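Local structure of glycerophosphodiester phosphodiesterase (Parabacteroides distasonis, 3NO3) at residues A[8-13]-A[37-42]; A[99-104]-A[134-139]. The protein belongs to the glycerophosphoryl diester phosphodiesterase family of TIM-barrel proteins and binds a magnesium ion. All blocks are in the same frame, centred on the assembly; numbering follows the deposited sequence.

Contact 1: A[8-13]-A[37-42]; sequences IAHRGY and GSEFDV. With MG (magnesium ion), chain B; GOL (glycerol), chain D.
Glu39 starts out trans to its own amide nitrogen (chi1 -174°) and kinks at the next bond (chi2 -98°), which brings its carboxylate alongside the side chains of His10 and Arg11. Its two oxygens are put to different uses. OE2 binds the magnesium ion at 2.1 Å. OE1 takes the backbone N-H of Arg11, met nearly along the C-O axis at 3.0 Å from Arg11 N; together with the metal bond of OE2, this bond holds the carboxylate's rotation. Asp41, its CG turned beside the backbone N, supplies OD1 as a second metal ligand. A metal-bound water ties the two acids together: it donates to Glu39 OE1 and to Asp41 OD2, and accepts from Arg11 NE at 3.0 Å. The direct salt bridge from Arg11 NE to Asp41 OD2 is long at 3.9 Å, the oxygen lying well out of the guanidinium plane, so only charge acts there; Arg11 NH1 hydrogen-bonds to Gln21 instead, and Asp41 OD2 also accepts from Asn22. His10 NE2 donates to O2 of a glycerol that also ligates the metal (2.7 Å between NE2 and O2), while CG of Arg11 covers one face of the imidazole. Just ahead of this site in the chain, the backbones pair in parallel at Ile8-Gly37 and Ala9-Ser38. Ala9 N donates to Gly37 O, and Ala9 O accepts from Glu39 N and, from the opposite face, from Gly12 N, which closes a type II turn. Here the first beta-alpha-beta unit of the barrel is joined: helix 24-32 packs on Ala9 and Ser38, strand 220-223 flanks Ile8, and strand 99-104 borders strand 37-44.

Contact 2: A[99-104]-A[134-139]; sequences RLIFEL and DYISFN. With MG (magnesium ion), chain B.
Asp134 and Arg99 meet at the start of the paired strands in a side-on salt bridge in which two nitrogens grip one oxygen. Asp134 OD1 receives Arg99 NH2 through its syn lone pair at 2.6 Å and Arg99 NE from above the carboxylate plane at 3.0 Å, while a weak bond runs from NE to OD2. The arginine reaches back to the acid because its chain bends at chi2 (81°), and the guanidinium and carboxylate planes stand 58° apart. CD1 of Ile101 lies against OD2 of the same carboxylate.

Two residues on, Ile136 holds CG1 between its backbone N and carbonyl carbon (chi1 66°), which lays that atom across Glu103, 3.6 Å from Glu103 CB; its CD1 meets Ile101 CG2. The two strands are a parallel pair of the TIM barrel, linked by a beta-alpha-beta crossover through helix 110-126. Four backbone hydrogen bonds join them, using Leu100 O, Phe102 N, Phe102 O and Leu104 N on the first strand.

The extended chain of Glu103 crosses Ile136 at about a right angle and binds the magnesium ion through OE1 at 2.0 Å. Its OE2 touches the ring edge of Phe138, with CD2 at 3.4 Å, and accepts from a water that also joins Leu104 O and Phe138 N. On the opposite face of the sheet from Ile101, Glu103 and Ile136, the edge of Tyr135 stands against the face of Phe102 in a T-shaped pair, centroids 5.3 Å apart. Ser137 OG donates to Leu104 O and accepts from Asn139 N in an ST turn leading into helix 140-149.

Overall arrangement
Both contacts are buried parallel strand pairs of one barrel, each belonging to a beta-alpha-beta unit, and their centres lie about 9 Å apart. They adjoin through strands 37-44 and 99-104, where Phe40 O and Val42 N probably bond to the backbone of Glu103. The magnesium ion unites them: contact 1 gives two carboxylates, contact 2 the third, and two metal-bound waters serve both. Contact 1 is short in strand pairing and rich in polar groups, its first segment soon leaving the sheet as a turn beside the metal. Contact 2 buries more surface, with longer pairing, hydrophobic and aromatic packing, and a salt bridge remote from the ion.

Contact 1: A[8-13]-A[37-42]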
# COMPACT_ATOMS: atom_id res chain seq x y z
N ILE A 8 -0.05 9.33 0.17
CA ILE A 8 0.24 8.05 -0.48
C ILE A 8 -0.52 7.96 -1.81
O ILE A 8 -1.76 8.03 -1.85
CB ILE A 8 -0.12 6.87 0.44
CG1 ILE A 8 0.86 6.84 1.61
CG2 ILE A 8 -0.09 5.52 -0.32
CD1 ILE A 8 0.42 6.01 2.79
N ALA A 9 0.24 7.82 -2.91
CA ALA A 9 -0.30 7.60 -4.24
C ALA A 9 -0.73 6.15 -4.39
O ALA A 9 0.11 5.25 -4.58
CB ALA A 9 0.75 7.95 -5.31
N HIS A 10 -2.05 5.94 -4.30
CA HIS A 10 -2.69 4.64 -4.45
C HIS A 10 -2.39 4.08 -5.84
O HIS A 10 -2.72 4.74 -6.84
CB HIS A 10 -4.22 4.82 -4.34
CG HIS A 10 -4.99 3.53 -4.28
ND1 HIS A 10 -6.05 3.24 -5.12
CD2 HIS A 10 -4.92 2.50 -3.39
CE1 HIS A 10 -6.57 2.08 -4.76
NE2 HIS A 10 -5.88 1.60 -3.74
N ARG A 11 -1.77 2.89 -5.90
CA ARG A 11 -1.33 2.22 -7.17
C ARG A 11 -0.29 3.06 -7.95
O ARG A 11 -0.17 2.92 -9.16
CB ARG A 11 -2.53 1.84 -8.05
CG ARG A 11 -3.53 0.95 -7.28
CD ARG A 11 -4.78 0.59 -8.01
NE ARG A 11 -5.73 -0.03 -7.08
CZ ARG A 11 -6.97 -0.44 -7.41
NH1 ARG A 11 -7.44 -0.38 -8.64
NH2 ARG A 11 -7.72 -0.97 -6.48
N GLY A 12 0.42 3.92 -7.24
CA GLY A 12 1.29 4.93 -7.82
C GLY A 12 0.52 6.07 -8.42
O GLY A 12 -0.71 6.10 -8.37
N TYR A 13 1.24 7.03 -8.98
CA TYR A 13 0.54 8.13 -9.62
C TYR A 13 0.15 7.68 -11.02
O TYR A 13 0.93 7.82 -11.97
CB TYR A 13 1.34 9.43 -9.64
CG TYR A 13 0.60 10.69 -10.09
CD1 TYR A 13 -0.80 10.77 -10.17
CD2 TYR A 13 1.32 11.84 -10.39
CE1 TYR A 13 -1.44 11.93 -10.54
CE2 TYR A 13 0.67 13.02 -10.76
CZ TYR A 13 -0.71 13.05 -10.82
OH TYR A 13 -1.35 14.22 -11.17
N GLY A 37 4.58 8.36 -0.13
CA GLY A 37 4.62 6.98 -0.53
C GLY A 37 3.91 6.63 -1.80
O GLY A 37 3.07 7.39 -2.31
N SER A 38 4.31 5.47 -2.33
CA SER A 38 3.69 4.87 -3.50
C SER A 38 3.23 3.46 -3.12
O SER A 38 4.04 2.62 -2.71
CB SER A 38 4.67 4.81 -4.67
OG SER A 38 3.96 4.74 -5.92
N GLU A 39 1.92 3.22 -3.27
CA GLU A 39 1.29 1.94 -2.94
C GLU A 39 1.19 1.05 -4.18
O GLU A 39 1.03 1.54 -5.32
CB GLU A 39 -0.07 2.18 -2.30
CG GLU A 39 -0.76 0.93 -1.77
CD GLU A 39 -1.81 0.31 -2.69
OE1 GLU A 39 -2.02 0.74 -3.86
OE2 GLU A 39 -2.53 -0.60 -2.19
N PHE A 40 1.34 -0.25 -3.93
CA PHE A 40 1.24 -1.24 -4.98
C PHE A 40 0.78 -2.59 -4.42
O PHE A 40 0.98 -2.87 -3.24
CB PHE A 40 2.59 -1.30 -5.76
CG PHE A 40 3.75 -1.61 -4.89
CD1 PHE A 40 4.13 -2.93 -4.67
CD2 PHE A 40 4.48 -0.60 -4.28
CE1 PHE A 40 5.20 -3.20 -3.85
CE2 PHE A 40 5.55 -0.89 -3.47
CZ PHE A 40 5.91 -2.20 -3.26
N ASP A 41 0.17 -3.41 -5.30
CA ASP A 41 -0.46 -4.65 -4.91
C ASP A 41 0.32 -5.86 -5.41
O ASP A 41 0.73 -5.91 -6.57
CB ASP A 41 -1.87 -4.69 -5.47
CG ASP A 41 -2.64 -3.47 -5.10
OD1 ASP A 41 -2.85 -3.27 -3.89
OD2 ASP A 41 -3.10 -2.71 -5.98
N VAL A 42 0.54 -6.83 -4.54
CA VAL A 42 1.44 -7.96 -4.84
C VAL A 42 0.71 -9.32 -4.70
O VAL A 42 0.03 -9.55 -3.71
CB VAL A 42 2.66 -7.91 -3.95
CG1 VAL A 42 3.65 -9.10 -4.28
CG2 VAL A 42 3.35 -6.52 -4.07
MG MG B . -4.05 -1.90 -2.88
C1 GOL D . -7.19 -0.95 -0.53
O1 GOL D . -8.07 -1.19 -1.58
C2 GOL D . -6.11 -0.00 -0.97
O2 GOL D . -5.48 -0.50 -2.13
C3 GOL D . -5.13 0.23 0.16
O3 GOL D . -3.93 0.90 -0.17
O HOH W 1 -4.11 -0.73 -4.69
O HOH W 2 -5.77 -2.88 -3.68

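Contact 2: A[99-104]-A[134-139]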
# COMPACT_ATOMS: atom_id res chain seq x y z
N ARG A 99 8.62 6.23 0.11
CA ARG A 99 8.27 5.09 0.92
C ARG A 99 7.47 4.10 0.07
O ARG A 99 6.63 4.52 -0.73
CB ARG A 99 7.39 5.58 2.06
CG ARG A 99 7.34 4.69 3.22
CD ARG A 99 8.56 4.92 4.07
NE ARG A 99 8.49 3.98 5.16
CZ ARG A 99 9.45 3.77 6.03
NH1 ARG A 99 10.59 4.49 6.01
NH2 ARG A 99 9.22 2.86 6.99
N LEU A 100 7.72 2.81 0.25
CA LEU A 100 7.07 1.76 -0.52
C LEU A 100 5.95 1.16 0.33
O LEU A 100 6.22 0.59 1.37
CB LEU A 100 8.11 0.73 -0.95
CG LEU A 100 9.29 1.33 -1.75
CD1 LEU A 100 10.18 0.22 -2.20
CD2 LEU A 100 8.78 2.16 -3.00
N ILE A 101 4.70 1.36 -0.09
CA ILE A 101 3.53 0.89 0.63
C ILE A 101 3.06 -0.40 -0.07
O ILE A 101 2.39 -0.36 -1.08
CB ILE A 101 2.41 1.96 0.72
CG1 ILE A 101 2.95 3.31 1.23
CG2 ILE A 101 1.31 1.46 1.63
CD1 ILE A 101 3.68 3.30 2.58
N PHE A 102 3.45 -1.54 0.48
CA PHE A 102 3.42 -2.84 -0.17
C PHE A 102 2.16 -3.52 0.33
O PHE A 102 2.12 -3.93 1.48
CB PHE A 102 4.69 -3.58 0.31
CG PHE A 102 4.99 -4.95 -0.29
CD1 PHE A 102 4.10 -6.04 -0.23
CD2 PHE A 102 6.25 -5.18 -0.81
CE1 PHE A 102 4.45 -7.27 -0.72
CE2 PHE A 102 6.61 -6.42 -1.31
CZ PHE A 102 5.72 -7.45 -1.28
N GLU A 103 1.13 -3.60 -0.52
CA GLU A 103 -0.04 -4.39 -0.21
C GLU A 103 0.16 -5.85 -0.66
O GLU A 103 0.24 -6.11 -1.87
CB GLU A 103 -1.33 -3.83 -0.81
CG GLU A 103 -2.52 -4.69 -0.38
CD GLU A 103 -3.90 -4.20 -0.82
OE1 GLU A 103 -4.07 -3.03 -1.23
OE2 GLU A 103 -4.84 -5.01 -0.68
N LEU A 104 0.21 -6.78 0.28
CA LEU A 104 0.14 -8.21 -0.12
C LEU A 104 -1.35 -8.57 -0.27
O LEU A 104 -2.13 -8.47 0.70
CB LEU A 104 0.82 -9.15 0.86
CG LEU A 104 1.00 -10.60 0.43
CD1 LEU A 104 1.88 -10.71 -0.90
CD2 LEU A 104 1.59 -11.45 1.62
N ASP A 134 6.86 -0.53 3.97
CA ASP A 134 5.79 -0.71 4.95
C ASP A 134 4.78 -1.69 4.35
O ASP A 134 4.51 -1.65 3.15
CB ASP A 134 5.06 0.62 5.20
CG ASP A 134 5.96 1.71 5.75
OD1 ASP A 134 7.15 1.49 6.13
OD2 ASP A 134 5.43 2.84 5.83
N TYR A 135 4.25 -2.61 5.15
CA TYR A 135 3.33 -3.63 4.66
C TYR A 135 1.89 -3.34 5.09
O TYR A 135 1.63 -2.84 6.22
CB TYR A 135 3.74 -5.02 5.22
CG TYR A 135 5.12 -5.45 4.81
CD1 TYR A 135 5.39 -5.84 3.50
CD2 TYR A 135 6.16 -5.47 5.73
CE1 TYR A 135 6.66 -6.25 3.09
CE2 TYR A 135 7.49 -5.86 5.33
CZ TYR A 135 7.72 -6.24 3.99
OH TYR A 135 8.99 -6.67 3.59
N ILE A 136 0.97 -3.64 4.18
CA ILE A 136 -0.46 -3.56 4.44
C ILE A 136 -1.14 -4.79 3.86
O ILE A 136 -0.67 -5.31 2.85
CB ILE A 136 -1.08 -2.25 3.89
CG1 ILE A 136 -1.03 -2.16 2.35
CG2 ILE A 136 -0.33 -0.98 4.49
CD1 ILE A 136 -1.72 -0.86 1.74
N SER A 137 -2.24 -5.27 4.44
CA SER A 137 -2.98 -6.40 3.85
C SER A 137 -4.39 -6.47 4.42
O SER A 137 -4.60 -6.16 5.58
CB SER A 137 -2.26 -7.74 4.11
OG SER A 137 -2.85 -8.82 3.42
N PHE A 138 -5.34 -6.90 3.61
CA PHE A 138 -6.63 -7.34 4.14
C PHE A 138 -6.58 -8.64 4.89
O PHE A 138 -7.53 -8.95 5.62
CB PHE A 138 -7.66 -7.54 3.00
CG PHE A 138 -8.16 -6.22 2.41
CD1 PHE A 138 -9.23 -5.56 2.98
CD2 PHE A 138 -7.54 -5.65 1.32
CE1 PHE A 138 -9.67 -4.33 2.46
CE2 PHE A 138 -8.00 -4.45 0.78
CZ PHE A 138 -9.05 -3.80 1.36
N ASN A 139 -5.54 -9.45 4.66
CA ASN A 139 -5.46 -10.79 5.20
C ASN A 139 -4.74 -10.83 6.52
O ASN A 139 -3.55 -10.47 6.60
CB ASN A 139 -4.74 -11.73 4.21
CG ASN A 139 -4.86 -13.18 4.64
OD1 ASN A 139 -4.02 -13.68 5.41
ND2 ASN A 139 -5.94 -13.84 4.19
MG MG B . -4.05 -1.90 -2.88
O HOH W 3 -4.63 -7.21 0.81
O HOH W 1 -4.11 -0.73 -4.69
O HOH W 2 -5.77 -2.88 -3.68